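Local coordinates for aminopeptidase N family protein (Idiomarina loihiensis L2TR, PDB 4FGM) that probably acts as a zinc-dependent aminopeptidase of the M61 family, binding one zinc ion through two histidines and a glutamate, at residues A[17-22]-A[82-87]; A[29-34]-A[111-116]; A[384-389]-A[450-455]; A[460-465]-A[572-577]. One frame throughout, in Å; residues are numbered along the deposited sequence.

Interaction 1 of 4, residues A[17-22]-A[82-87]; sequences NVSLTI and TVHYQV
Val18 lies over one face of the Tyr85 ring. Its CB sits 3.9 Å from the ring centroid, a CH-pi contact displaced toward the rim. CG1 reaches on to the phenol end, 3.5 Å from Tyr85 CZ. The ring can lie under Val18 because Tyr85 CG stands between its own backbone N and carbonyl carbon (chi1 54°). Val18 CG2 meets Val87 CG2, which also borders the ring at its edge. Tyr85 OH is hydrogen-bonded to Leu111 O and Leu113 N.

The two strands are antiparallel. Val18 and Tyr85 form one hydrogen-bonded pair, with Val18 N 2.7 Å from Tyr85 O. Leu20 and Val83 form the next, and Leu31 of strand 30-32 packs on both.

On the other face, Ser19 OG meets His84 ND1 at 2.9 Å, at the ring edge. Gln86 NE2 gives a fairly straight bond to Asn17 OD1, in the plane of both amides, which are turned 49° apart.

This strand pair of the N-terminal domain has an apolar, buried face (Val18, Leu20, Val83, Tyr85) and a polar, partly exposed one (Asn17, Ser19, Thr21, Thr82, His84, Gln86). His84 is held at both ring nitrogens, by Ser19 and Glu56, which fixes the ring's rotation.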
loop_
_atom_site.group_PDB
_atom_site.type_symbol
_atom_site.label_atom_id
_atom_site.label_comp_id
_atom_site.label_asym_id
_atom_site.label_seq_id
_atom_site.Cartn_x
_atom_site.Cartn_y
_atom_site.Cartn_z
ATOM N N ASN A 17 1.058 -0.129 28.345
ATOM C CA ASN A 17 2.094 -0.489 29.309
ATOM C C ASN A 17 2.651 -1.770 28.733
ATOM O O ASN A 17 1.890 -2.630 28.286
ATOM C CB ASN A 17 1.531 -0.791 30.699
ATOM C CG ASN A 17 1.578 0.409 31.619
ATOM O OD1 ASN A 17 2.005 1.501 31.223
ATOM N ND2 ASN A 17 1.140 0.214 32.858
ATOM N N VAL A 18 3.969 -1.899 28.724
ATOM C CA VAL A 18 4.587 -3.100 28.187
ATOM C C VAL A 18 5.642 -3.656 29.133
ATOM O O VAL A 18 6.440 -2.908 29.711
ATOM C CB VAL A 18 5.249 -2.832 26.815
ATOM C CG1 VAL A 18 5.803 -4.125 26.249
ATOM C CG2 VAL A 18 4.235 -2.228 25.850
ATOM N N SER A 19 5.616 -4.974 29.293
ATOM C CA SER A 19 6.568 -5.688 30.128
ATOM C C SER A 19 7.196 -6.771 29.278
ATOM O O SER A 19 6.542 -7.396 28.436
ATOM C CB SER A 19 5.890 -6.329 31.341
ATOM O OG SER A 19 5.651 -5.374 32.357
ATOM N N LEU A 20 8.475 -6.990 29.514
ATOM C CA LEU A 20 9.237 -7.973 28.778
ATOM C C LEU A 20 10.002 -8.791 29.811
ATOM O O LEU A 20 10.731 -8.233 30.636
ATOM C CB LEU A 20 10.187 -7.234 27.833
ATOM C CG LEU A 20 11.331 -7.984 27.179
ATOM C CD1 LEU A 20 10.798 -9.048 26.259
ATOM C CD2 LEU A 20 12.174 -6.997 26.413
ATOM N N THR A 21 9.824 -10.106 29.782
ATOM C CA THR A 21 10.507 -10.961 30.737
ATOM C C THR A 21 11.496 -11.924 30.083
ATOM O O THR A 21 11.121 -12.816 29.317
ATOM C CB THR A 21 9.487 -11.742 31.576
ATOM O OG1 THR A 21 8.560 -10.816 32.155
ATOM C CG2 THR A 21 10.184 -12.507 32.697
ATOM N N ILE A 22 12.769 -11.728 30.400
ATOM C CA ILE A 22 13.832 -12.555 29.854
ATOM C C ILE A 22 14.320 -13.502 30.936
ATOM O O ILE A 22 14.901 -13.060 31.929
ATOM C CB ILE A 22 15.004 -11.683 29.376
ATOM C CG1 ILE A 22 14.472 -10.550 28.492
ATOM C CG2 ILE A 22 15.998 -12.536 28.610
ATOM C CD1 ILE A 22 15.408 -9.368 28.378
ATOM N N THR A 82 13.093 -8.461 34.087
ATOM C CA THR A 82 11.831 -7.931 33.594
ATOM C C THR A 82 12.050 -6.462 33.234
ATOM O O THR A 82 12.521 -5.675 34.052
ATOM C CB THR A 82 10.717 -8.034 34.661
ATOM O OG1 THR A 82 10.542 -9.405 35.034
ATOM C CG2 THR A 82 9.395 -7.507 34.109
ATOM N N VAL A 83 11.720 -6.106 31.999
ATOM C CA VAL A 83 11.879 -4.738 31.519
ATOM C C VAL A 83 10.493 -4.122 31.379
ATOM O O VAL A 83 9.608 -4.718 30.777
ATOM C CB VAL A 83 12.599 -4.729 30.154
ATOM C CG1 VAL A 83 12.882 -3.301 29.709
ATOM C CG2 VAL A 83 13.889 -5.536 30.252
ATOM N N HIS A 84 10.308 -2.937 31.948
ATOM C CA HIS A 84 9.020 -2.252 31.893
ATOM C C HIS A 84 9.129 -0.937 31.133
ATOM O O HIS A 84 10.112 -0.216 31.271
ATOM C CB HIS A 84 8.524 -1.912 33.301
ATOM C CG HIS A 84 8.384 -3.089 34.213
ATOM N ND1 HIS A 84 7.284 -3.920 34.201
ATOM C CD2 HIS A 84 9.186 -3.544 35.204
ATOM C CE1 HIS A 84 7.413 -4.833 35.147
ATOM N NE2 HIS A 84 8.559 -4.627 35.771
ATOM N N TYR A 85 8.116 -0.628 30.332
ATOM C CA TYR A 85 8.069 0.644 29.619
ATOM C C TYR A 85 6.667 0.910 29.111
ATOM O O TYR A 85 5.811 0.022 29.116
ATOM C CB TYR A 85 9.072 0.707 28.448
ATOM C CG TYR A 85 8.982 -0.414 27.440
ATOM C CD1 TYR A 85 9.694 -1.599 27.623
ATOM C CD2 TYR A 85 8.189 -0.293 26.294
ATOM C CE1 TYR A 85 9.624 -2.638 26.692
ATOM C CE2 TYR A 85 8.107 -1.334 25.350
ATOM C CZ TYR A 85 8.830 -2.499 25.562
ATOM O OH TYR A 85 8.762 -3.540 24.663
ATOM N N GLN A 86 6.432 2.155 28.710
ATOM C CA GLN A 86 5.148 2.561 28.159
ATOM C C GLN A 86 5.387 2.909 26.701
ATOM O O GLN A 86 6.518 3.208 26.300
ATOM C CB GLN A 86 4.611 3.801 28.865
ATOM C CG GLN A 86 4.273 3.602 30.315
ATOM C CD GLN A 86 3.428 4.733 30.841
ATOM O OE1 GLN A 86 3.839 5.888 30.820
ATOM N NE2 GLN A 86 2.231 4.408 31.309
ATOM N N VAL A 87 4.326 2.874 25.910
ATOM C CA VAL A 87 4.442 3.214 24.506
ATOM C C VAL A 87 3.346 4.212 24.132
ATOM O O VAL A 87 2.162 3.977 24.413
ATOM C CB VAL A 87 4.321 1.956 23.629
ATOM C CG1 VAL A 87 4.473 2.328 22.168
ATOM C CG2 VAL A 87 5.379 0.947 24.030
#

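Interaction 2 of 4, residues A[29-34]-A[111-116]; sequences QELWLP and LCLAVE
Gln29 reaches across to Glu116 with its amide. NE2 donates to Glu116 O at 2.8 Å, on a lone pair and in the amide plane. Its second bond goes back to Glu30 O, at 3.1 Å and nearly straight. The chain gets there by running anti to the backbone N (chi1 177°) and then bending at chi2. Gln29 OE1 takes the backbone N-H of Asn26, so both ends of the buried amide are used.

Glu30 O has a second donor, Glu116 N. The two N-H groups reach it from opposite faces of the carbonyl plane. Further on, Trp32 and Ala114 form an antiparallel hydrogen-bonded pair, with Trp32 N to Ala114 O at 3.0 Å and Ala114 N to Trp32 O at 2.7 Å.

Ala114 CB sits over the five-membered ring of Trp32, 3.8 Å from its centroid. Glu116 OE1 also comes near this indole, but makes no hydrogen bond to NE1. Both Glu116 OE1 and Glu30 OE1 form salt bridges with Arg71 NH1.

The apolar part is made by leucines. Leu33 CB meets Leu113 CD2 at 3.6 Å, and Leu31 CB faces Leu113 CD1. Leu31 and Val115 extend this packing toward strand 15-22.

This joins the short strands 30-32 and 114-115 in the N-terminal domain. The carboxylates of Glu30 and Glu116 lie only 4.5 Å apart, OE1 to OE1. Their repulsion is probably offset by the shared Arg71, whose charge would favour the ionised form of both.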
loop_
_atom_site.group_PDB
_atom_site.type_symbol
_atom_site.label_atom_id
_atom_site.label_comp_id
_atom_site.label_asym_id
_atom_site.label_seq_id
_atom_site.Cartn_x
_atom_site.Cartn_y
_atom_site.Cartn_z
ATOM N N GLN A 29 23.337 -7.686 28.320
ATOM C CA GLN A 29 22.289 -7.991 27.346
ATOM C C GLN A 29 21.738 -6.726 26.695
ATOM O O GLN A 29 21.503 -5.717 27.370
ATOM C CB GLN A 29 21.147 -8.752 28.041
ATOM C CG GLN A 29 19.944 -9.066 27.161
ATOM C CD GLN A 29 20.217 -10.138 26.117
ATOM O OE1 GLN A 29 20.507 -11.292 26.447
ATOM N NE2 GLN A 29 20.112 -9.763 24.847
ATOM N N GLU A 30 21.526 -6.788 25.385
ATOM C CA GLU A 30 20.990 -5.648 24.652
ATOM C C GLU A 30 19.564 -5.888 24.175
ATOM O O GLU A 30 19.178 -7.011 23.863
ATOM C CB GLU A 30 21.879 -5.311 23.447
ATOM C CG GLU A 30 23.246 -4.763 23.825
ATOM C CD GLU A 30 24.126 -4.489 22.619
ATOM O OE1 GLU A 30 23.687 -4.746 21.475
ATOM O OE2 GLU A 30 25.264 -4.013 22.822
ATOM N N LEU A 31 18.796 -4.806 24.124
ATOM C CA LEU A 31 17.411 -4.832 23.674
ATOM C C LEU A 31 17.318 -3.796 22.551
ATOM O O LEU A 31 17.886 -2.703 22.660
ATOM C CB LEU A 31 16.478 -4.430 24.825
ATOM C CG LEU A 31 16.672 -5.159 26.159
ATOM C CD1 LEU A 31 15.874 -4.472 27.256
ATOM C CD2 LEU A 31 16.254 -6.602 26.010
ATOM N N TRP A 32 16.629 -4.138 21.466
ATOM C CA TRP A 32 16.489 -3.197 20.363
ATOM C C TRP A 32 15.100 -3.217 19.731
ATOM O O TRP A 32 14.351 -4.194 19.858
ATOM C CB TRP A 32 17.545 -3.458 19.278
ATOM C CG TRP A 32 17.467 -4.820 18.648
ATOM C CD1 TRP A 32 18.077 -5.955 19.086
ATOM C CD2 TRP A 32 16.730 -5.188 17.474
ATOM N NE1 TRP A 32 17.771 -7.009 18.260
ATOM C CE2 TRP A 32 16.946 -6.567 17.260
ATOM C CE3 TRP A 32 15.908 -4.484 16.579
ATOM C CZ2 TRP A 32 16.370 -7.264 16.192
ATOM C CZ3 TRP A 32 15.331 -5.179 15.511
ATOM C CH2 TRP A 32 15.568 -6.557 15.330
ATOM N N LEU A 33 14.762 -2.122 19.053
ATOM C CA LEU A 33 13.469 -2.011 18.397
ATOM C C LEU A 33 13.659 -1.725 16.913
ATOM O O LEU A 33 14.500 -0.910 16.521
ATOM C CB LEU A 33 12.644 -0.895 19.037
ATOM C CG LEU A 33 11.160 -0.935 18.666
ATOM C CD1 LEU A 33 10.534 -2.153 19.339
ATOM C CD2 LEU A 33 10.455 0.353 19.113
ATOM N N PRO A 34 12.882 -2.399 16.063
ATOM C CA PRO A 34 12.993 -2.187 14.619
ATOM C C PRO A 34 12.884 -0.703 14.277
ATOM O O PRO A 34 12.123 0.024 14.914
ATOM C CB PRO A 34 11.815 -2.982 14.063
ATOM C CG PRO A 34 11.661 -4.098 15.049
ATOM C CD PRO A 34 11.835 -3.383 16.376
ATOM N N LEU A 111 5.642 -1.956 19.699
ATOM C CA LEU A 111 5.495 -2.260 21.120
ATOM C C LEU A 111 6.488 -3.219 21.776
ATOM O O LEU A 111 6.811 -3.064 22.950
ATOM C CB LEU A 111 4.074 -2.778 21.380
ATOM C CG LEU A 111 2.996 -1.721 21.668
ATOM C CD1 LEU A 111 2.886 -0.748 20.509
ATOM C CD2 LEU A 111 1.675 -2.403 21.918
ATOM N N CYS A 112 6.990 -4.187 21.017
ATOM C CA CYS A 112 7.878 -5.201 21.573
ATOM C C CYS A 112 9.363 -5.156 21.266
ATOM O O CYS A 112 9.783 -5.490 20.155
ATOM C CB CYS A 112 7.353 -6.578 21.170
ATOM S SG CYS A 112 5.661 -6.847 21.666
ATOM N N LEU A 113 10.163 -4.778 22.259
ATOM C CA LEU A 113 11.612 -4.749 22.076
ATOM C C LEU A 113 12.124 -6.166 21.820
ATOM O O LEU A 113 11.656 -7.128 22.427
ATOM C CB LEU A 113 12.303 -4.194 23.321
ATOM C CG LEU A 113 12.124 -2.705 23.611
ATOM C CD1 LEU A 113 12.803 -2.370 24.927
ATOM C CD2 LEU A 113 12.717 -1.881 22.477
ATOM N N ALA A 114 13.075 -6.295 20.905
ATOM C CA ALA A 114 13.656 -7.598 20.594
ATOM C C ALA A 114 14.832 -7.843 21.541
ATOM O O ALA A 114 15.563 -6.911 21.886
ATOM C CB ALA A 114 14.138 -7.623 19.151
ATOM N N VAL A 115 14.998 -9.091 21.975
ATOM C CA VAL A 115 16.108 -9.454 22.861
ATOM C C VAL A 115 17.275 -9.915 21.995
ATOM O O VAL A 115 17.211 -10.974 21.364
ATOM C CB VAL A 115 15.714 -10.604 23.831
ATOM C CG1 VAL A 115 16.888 -10.941 24.742
ATOM C CG2 VAL A 115 14.503 -10.198 24.665
ATOM N N GLU A 116 18.333 -9.110 21.954
ATOM C CA GLU A 116 19.519 -9.417 21.149
ATOM C C GLU A 116 20.056 -10.829 21.352
ATOM O O GLU A 116 20.304 -11.258 22.481
ATOM C CB GLU A 116 20.635 -8.417 21.449
ATOM C CG GLU A 116 21.889 -8.607 20.606
ATOM C CD GLU A 116 21.657 -8.360 19.123
ATOM O OE1 GLU A 116 21.094 -7.302 18.774
ATOM O OE2 GLU A 116 22.046 -9.217 18.303
#

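Interaction 3 of 4, residues A[384-389]-A[450-455]; sequences ALSLDL and LSLVEL
Leu389 and Leu455 meet through the carbons near their backbones, with Leu389 CB 3.9 Å from Leu455 CG. This is one of the apolar contacts that carry the interface. From the same side chain, Leu455 CD2 lies against the helix backbone at Ser386, 4.1 Å from Ser386 CA. Leu455 therefore fits between Ser386 and Leu389, one helical turn apart. The third apolar contact lies a turn back from Leu389. Leu385 CD2 approaches Leu452 CG at 4.1 Å, the two side chains slanting across each other. Leu385 CG is anti to its backbone N (chi1 166°), which carries the CD2 methyl toward Leu452. Leu450 comes near the same helix at its margin, with CD1 4.3 Å from Ser386 OG.

The polar contribution is small. Ser386 OG turns back along its own helix to bond Leu382 O. Its OG is thereby satisfied although the residue is buried among leucines.

Other parts of the chain close the surroundings. Phe439 of helix 437-445 packs on Ser386 and Leu450. Trp584 near the C-terminus packs on Leu385 and Leu389, and Phe459 also touches Leu389.

Residues 450-452 are a loop leading into the short helix 453-457. The contact thus lays this loop and the first turn of the helix against one side of helix 378-394. It is leucine-rich packing in the helical part of the protein, which follows the zinc-binding HExxH helix 262-277 in the chain.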
loop_
_atom_site.group_PDB
_atom_site.type_symbol
_atom_site.label_atom_id
_atom_site.label_comp_id
_atom_site.label_asym_id
_atom_site.label_seq_id
_atom_site.Cartn_x
_atom_site.Cartn_y
_atom_site.Cartn_z
ATOM N N ALA A 384 3.479 -5.941 -15.847
ATOM C CA ALA A 384 2.709 -7.162 -15.625
ATOM C C ALA A 384 1.672 -7.329 -16.732
ATOM O O ALA A 384 1.465 -8.430 -17.233
ATOM C CB ALA A 384 2.016 -7.114 -14.252
ATOM N N LEU A 385 1.019 -6.231 -17.104
ATOM C CA LEU A 385 0.013 -6.261 -18.162
ATOM C C LEU A 385 0.645 -6.753 -19.455
ATOM O O LEU A 385 0.080 -7.589 -20.160
ATOM C CB LEU A 385 -0.558 -4.865 -18.404
ATOM C CG LEU A 385 -1.362 -4.708 -19.699
ATOM C CD1 LEU A 385 -2.728 -5.364 -19.540
ATOM C CD2 LEU A 385 -1.508 -3.231 -20.036
ATOM N N SER A 386 1.825 -6.217 -19.755
ATOM C CA SER A 386 2.546 -6.577 -20.967
ATOM C C SER A 386 2.896 -8.061 -20.985
ATOM O O SER A 386 2.625 -8.755 -21.964
ATOM C CB SER A 386 3.824 -5.746 -21.085
ATOM O OG SER A 386 3.539 -4.358 -21.043
ATOM N N LEU A 387 3.492 -8.545 -19.899
ATOM C CA LEU A 387 3.875 -9.950 -19.807
ATOM C C LEU A 387 2.678 -10.881 -19.978
ATOM O O LEU A 387 2.760 -11.889 -20.679
ATOM C CB LEU A 387 4.556 -10.232 -18.464
ATOM C CG LEU A 387 5.920 -9.592 -18.199
ATOM C CD1 LEU A 387 6.360 -9.912 -16.774
ATOM C CD2 LEU A 387 6.947 -10.113 -19.195
ATOM N N ASP A 388 1.564 -10.545 -19.343
ATOM C CA ASP A 388 0.376 -11.379 -19.444
ATOM C C ASP A 388 -0.083 -11.484 -20.899
ATOM O O ASP A 388 -0.394 -12.567 -21.388
ATOM C CB ASP A 388 -0.749 -10.808 -18.575
ATOM C CG ASP A 388 -1.773 -11.856 -18.178
ATOM O OD1 ASP A 388 -1.573 -13.047 -18.502
ATOM O OD2 ASP A 388 -2.776 -11.492 -17.532
ATOM N N LEU A 389 -0.120 -10.352 -21.590
ATOM C CA LEU A 389 -0.543 -10.327 -22.984
ATOM C C LEU A 389 0.477 -10.997 -23.901
ATOM O O LEU A 389 0.114 -11.758 -24.797
ATOM C CB LEU A 389 -0.791 -8.880 -23.417
ATOM C CG LEU A 389 -2.239 -8.370 -23.338
ATOM C CD1 LEU A 389 -3.018 -9.067 -22.241
ATOM C CD2 LEU A 389 -2.224 -6.871 -23.122
ATOM N N LEU A 450 6.490 2.347 -22.324
ATOM C CA LEU A 450 6.281 0.980 -22.777
ATOM C C LEU A 450 5.289 1.051 -23.931
ATOM O O LEU A 450 4.459 1.956 -23.984
ATOM C CB LEU A 450 5.688 0.113 -21.660
ATOM C CG LEU A 450 6.468 -0.082 -20.361
ATOM C CD1 LEU A 450 5.626 -0.915 -19.410
ATOM C CD2 LEU A 450 7.795 -0.759 -20.631
ATOM N N SER A 451 5.376 0.099 -24.850
ATOM C CA SER A 451 4.472 0.063 -25.992
ATOM C C SER A 451 3.366 -0.946 -25.710
ATOM O O SER A 451 3.608 -2.150 -25.752
ATOM C CB SER A 451 5.237 -0.362 -27.241
ATOM O OG SER A 451 6.548 0.171 -27.226
ATOM N N LEU A 452 2.161 -0.464 -25.415
ATOM C CA LEU A 452 1.039 -1.357 -25.136
ATOM C C LEU A 452 -0.071 -1.238 -26.163
ATOM O O LEU A 452 -0.996 -2.051 -26.182
ATOM C CB LEU A 452 0.444 -1.086 -23.748
ATOM C CG LEU A 452 1.232 -1.445 -22.482
ATOM C CD1 LEU A 452 2.030 -2.718 -22.725
ATOM C CD2 LEU A 452 2.159 -0.310 -22.107
ATOM N N VAL A 453 0.015 -0.222 -27.014
ATOM C CA VAL A 453 -1.006 0.004 -28.030
ATOM C C VAL A 453 -1.173 -1.198 -28.958
ATOM O O VAL A 453 -2.288 -1.680 -29.163
ATOM C CB VAL A 453 -0.680 1.250 -28.885
ATOM C CG1 VAL A 453 -1.840 1.549 -29.822
ATOM C CG2 VAL A 453 -0.401 2.443 -27.986
ATOM N N GLU A 454 -0.061 -1.672 -29.515
ATOM C CA GLU A 454 -0.082 -2.809 -30.424
ATOM C C GLU A 454 -0.556 -4.054 -29.678
ATOM O O GLU A 454 -1.434 -4.781 -30.145
ATOM C CB GLU A 454 1.319 -3.028 -31.007
ATOM C CG GLU A 454 1.389 -4.100 -32.088
ATOM C CD GLU A 454 2.713 -4.100 -32.837
ATOM O OE1 GLU A 454 3.030 -3.074 -33.477
ATOM O OE2 GLU A 454 3.434 -5.120 -32.786
ATOM N N LEU A 455 0.025 -4.274 -28.503
ATOM C CA LEU A 455 -0.301 -5.412 -27.651
ATOM C C LEU A 455 -1.795 -5.487 -27.344
ATOM O O LEU A 455 -2.393 -6.556 -27.411
ATOM C CB LEU A 455 0.493 -5.303 -26.348
ATOM C CG LEU A 455 1.259 -6.510 -25.808
ATOM C CD1 LEU A 455 1.711 -7.418 -26.939
ATOM C CD2 LEU A 455 2.461 -6.006 -25.020
#

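Interaction 4 of 4, residues A[460-465]-A[572-577]; sequences GVMVQK and VLSVEQ
Strands 461-465 and 572-575 run antiparallel, at 155° between their directions, and are the two strands of a small sheet. The chain between them holds the separate antiparallel sheet 489-562, consistent with the expected PDZ domain. Met462 with Ser574 and Gln464 with Val572 are the hydrogen-bonded pairs. Gly460 stands just before the strand as the C-prime residue of a Schellman motif, which ends helix 453-457. Its positive phi (80°) suits glycine, and Gly460 CA meets Gln577 O in a CA-H...O contact at 3.5 Å.

On one side, Leu573 lies alongside Val463, with Leu573 CD1 3.8 Å from Val463 CG2. Leu573 CG also approaches Val461 CG1 at 4.1 Å. Helix 326-342 packs on Leu573 through Leu333 and Leu337, while Leu456 meets both valines.

On the other side, selenomethionine Met462 stretches over Ser574 toward Glu576. It is extended up to SE, then turns at chi3 (70°), which brings CE to 3.4 Å from Glu576 CG. Ser574 OG is buried beneath it and has no polar partner in the model.

At the strand end, Gly460 O receives two backbone donors. Glu576 N comes in nearly end-on at 2.8 Å, and Gln577 N uses a lone pair at 3.1 Å.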
loop_
_atom_site.group_PDB
_atom_site.type_symbol
_atom_site.label_atom_id
_atom_site.label_comp_id
_atom_site.label_asym_id
_atom_site.label_seq_id
_atom_site.Cartn_x
_atom_site.Cartn_y
_atom_site.Cartn_z
ATOM N N GLY A 460 -8.147 -6.759 -29.252
ATOM C CA GLY A 460 -9.358 -6.014 -29.544
ATOM C C GLY A 460 -9.608 -4.791 -28.687
ATOM O O GLY A 460 -10.742 -4.314 -28.606
ATOM N N VAL A 461 -8.559 -4.278 -28.052
ATOM C CA VAL A 461 -8.695 -3.091 -27.212
ATOM C C VAL A 461 -8.133 -1.852 -27.903
ATOM O O VAL A 461 -6.958 -1.806 -28.268
ATOM C CB VAL A 461 -7.963 -3.254 -25.870
ATOM C CG1 VAL A 461 -8.256 -2.045 -24.979
ATOM C CG2 VAL A 461 -8.390 -4.543 -25.193
HETATM N N MSE A 462 -8.982 -0.844 -28.065
HETATM C CA MSE A 462 -8.590 0.407 -28.705
HETATM C C MSE A 462 -8.102 1.434 -27.679
HETATM O O MSE A 462 -8.668 1.553 -26.592
HETATM C CB MSE A 462 -9.782 0.959 -29.488
HETATM C CG MSE A 462 -9.664 2.411 -29.924
HETATM SE SE MSE A 462 -11.220 2.982 -30.925
HETATM C CE MSE A 462 -12.539 3.008 -29.514
ATOM N N VAL A 463 -7.045 2.165 -28.025
ATOM C CA VAL A 463 -6.498 3.188 -27.137
ATOM C C VAL A 463 -6.534 4.573 -27.779
ATOM O O VAL A 463 -5.938 4.797 -28.832
ATOM C CB VAL A 463 -5.027 2.907 -26.761
ATOM C CG1 VAL A 463 -4.512 4.014 -25.844
ATOM C CG2 VAL A 463 -4.901 1.557 -26.083
ATOM N N GLN A 464 -7.231 5.506 -27.142
ATOM C CA GLN A 464 -7.288 6.862 -27.656
ATOM C C GLN A 464 -6.930 7.843 -26.550
ATOM O O GLN A 464 -7.444 7.747 -25.439
ATOM C CB GLN A 464 -8.674 7.161 -28.240
ATOM C CG GLN A 464 -9.848 6.911 -27.320
ATOM C CD GLN A 464 -11.115 6.589 -28.098
ATOM O OE1 GLN A 464 -11.350 7.134 -29.178
ATOM N NE2 GLN A 464 -11.943 5.706 -27.546
ATOM N N LYS A 465 -6.019 8.766 -26.855
ATOM C CA LYS A 465 -5.583 9.762 -25.883
ATOM C C LYS A 465 -6.363 11.057 -26.070
ATOM O O LYS A 465 -6.783 11.390 -27.177
ATOM C CB LYS A 465 -4.087 10.048 -26.039
ATOM C CG LYS A 465 -3.261 8.846 -26.446
ATOM C CD LYS A 465 -1.784 9.051 -26.151
ATOM C CE LYS A 465 -1.234 10.328 -26.762
ATOM N NZ LYS A 465 0.204 10.515 -26.414
ATOM N N VAL A 572 -7.826 6.605 -22.666
ATOM C CA VAL A 572 -9.114 5.940 -22.541
ATOM C C VAL A 572 -9.083 4.600 -23.285
ATOM O O VAL A 572 -8.759 4.543 -24.475
ATOM C CB VAL A 572 -10.245 6.835 -23.104
ATOM C CG1 VAL A 572 -11.580 6.096 -23.069
ATOM C CG2 VAL A 572 -10.332 8.116 -22.289
ATOM N N LEU A 573 -9.408 3.527 -22.568
ATOM C CA LEU A 573 -9.405 2.184 -23.139
ATOM C C LEU A 573 -10.798 1.611 -23.327
ATOM O O LEU A 573 -11.653 1.723 -22.449
ATOM C CB LEU A 573 -8.591 1.238 -22.256
ATOM C CG LEU A 573 -7.104 1.090 -22.587
ATOM C CD1 LEU A 573 -6.466 2.447 -22.768
ATOM C CD2 LEU A 573 -6.417 0.309 -21.478
ATOM N N SER A 574 -11.012 0.991 -24.482
ATOM C CA SER A 574 -12.295 0.385 -24.807
ATOM C C SER A 574 -12.122 -0.845 -25.697
ATOM O O SER A 574 -11.185 -0.934 -26.496
ATOM C CB SER A 574 -13.197 1.402 -25.509
ATOM O OG SER A 574 -12.544 1.964 -26.632
ATOM N N VAL A 575 -13.024 -1.804 -25.537
ATOM C CA VAL A 575 -12.986 -3.017 -26.333
ATOM C C VAL A 575 -13.821 -2.777 -27.588
ATOM O O VAL A 575 -15.010 -2.483 -27.504
ATOM C CB VAL A 575 -13.544 -4.224 -25.532
ATOM C CG1 VAL A 575 -14.704 -3.782 -24.669
ATOM C CG2 VAL A 575 -13.990 -5.323 -26.484
ATOM N N GLU A 576 -13.183 -2.880 -28.749
ATOM C CA GLU A 576 -13.867 -2.670 -30.020
ATOM C C GLU A 576 -13.980 -3.961 -30.833
ATOM O O GLU A 576 -14.795 -4.052 -31.750
ATOM C CB GLU A 576 -13.137 -1.597 -30.834
ATOM C CG GLU A 576 -13.425 -0.156 -30.403
ATOM C CD GLU A 576 -14.734 0.380 -30.967
ATOM O OE1 GLU A 576 -14.961 0.229 -32.187
ATOM O OE2 GLU A 576 -15.530 0.963 -30.198
ATOM N N GLN A 577 -13.160 -4.952 -30.486
ATOM C CA GLN A 577 -13.157 -6.249 -31.161
ATOM C C GLN A 577 -13.224 -7.357 -30.110
ATOM O O GLN A 577 -12.226 -8.019 -29.822
ATOM C CB GLN A 577 -11.886 -6.397 -32.002
ATOM C CG GLN A 577 -12.104 -6.234 -33.496
ATOM C CD GLN A 577 -12.957 -7.350 -34.078
ATOM O OE1 GLN A 577 -12.629 -8.530 -33.945
ATOM N NE2 GLN A 577 -14.057 -6.980 -34.727
#

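The four contacts form two groups on opposite sides of the chain's centre. Interactions 1 and 2 lie in the M61 N-terminal domain, with centres 11 Å apart. Their segments alternate along the chain, and Tyr85 OH joins them through probable hydrogen bonds to Leu111 O and Leu113 N. Interactions 3 and 4 follow in series, with centres 13 Å apart and nearest atoms about 5 Å apart. Helix 453-457 of interaction 3 leads directly into strand 461-466 of interaction 4, and Trp584 touches both. Centres of the two groups are 47 to 60 Å apart. All four lie away from the zinc site; they join parts of the N-terminal domain and of the C-terminal half.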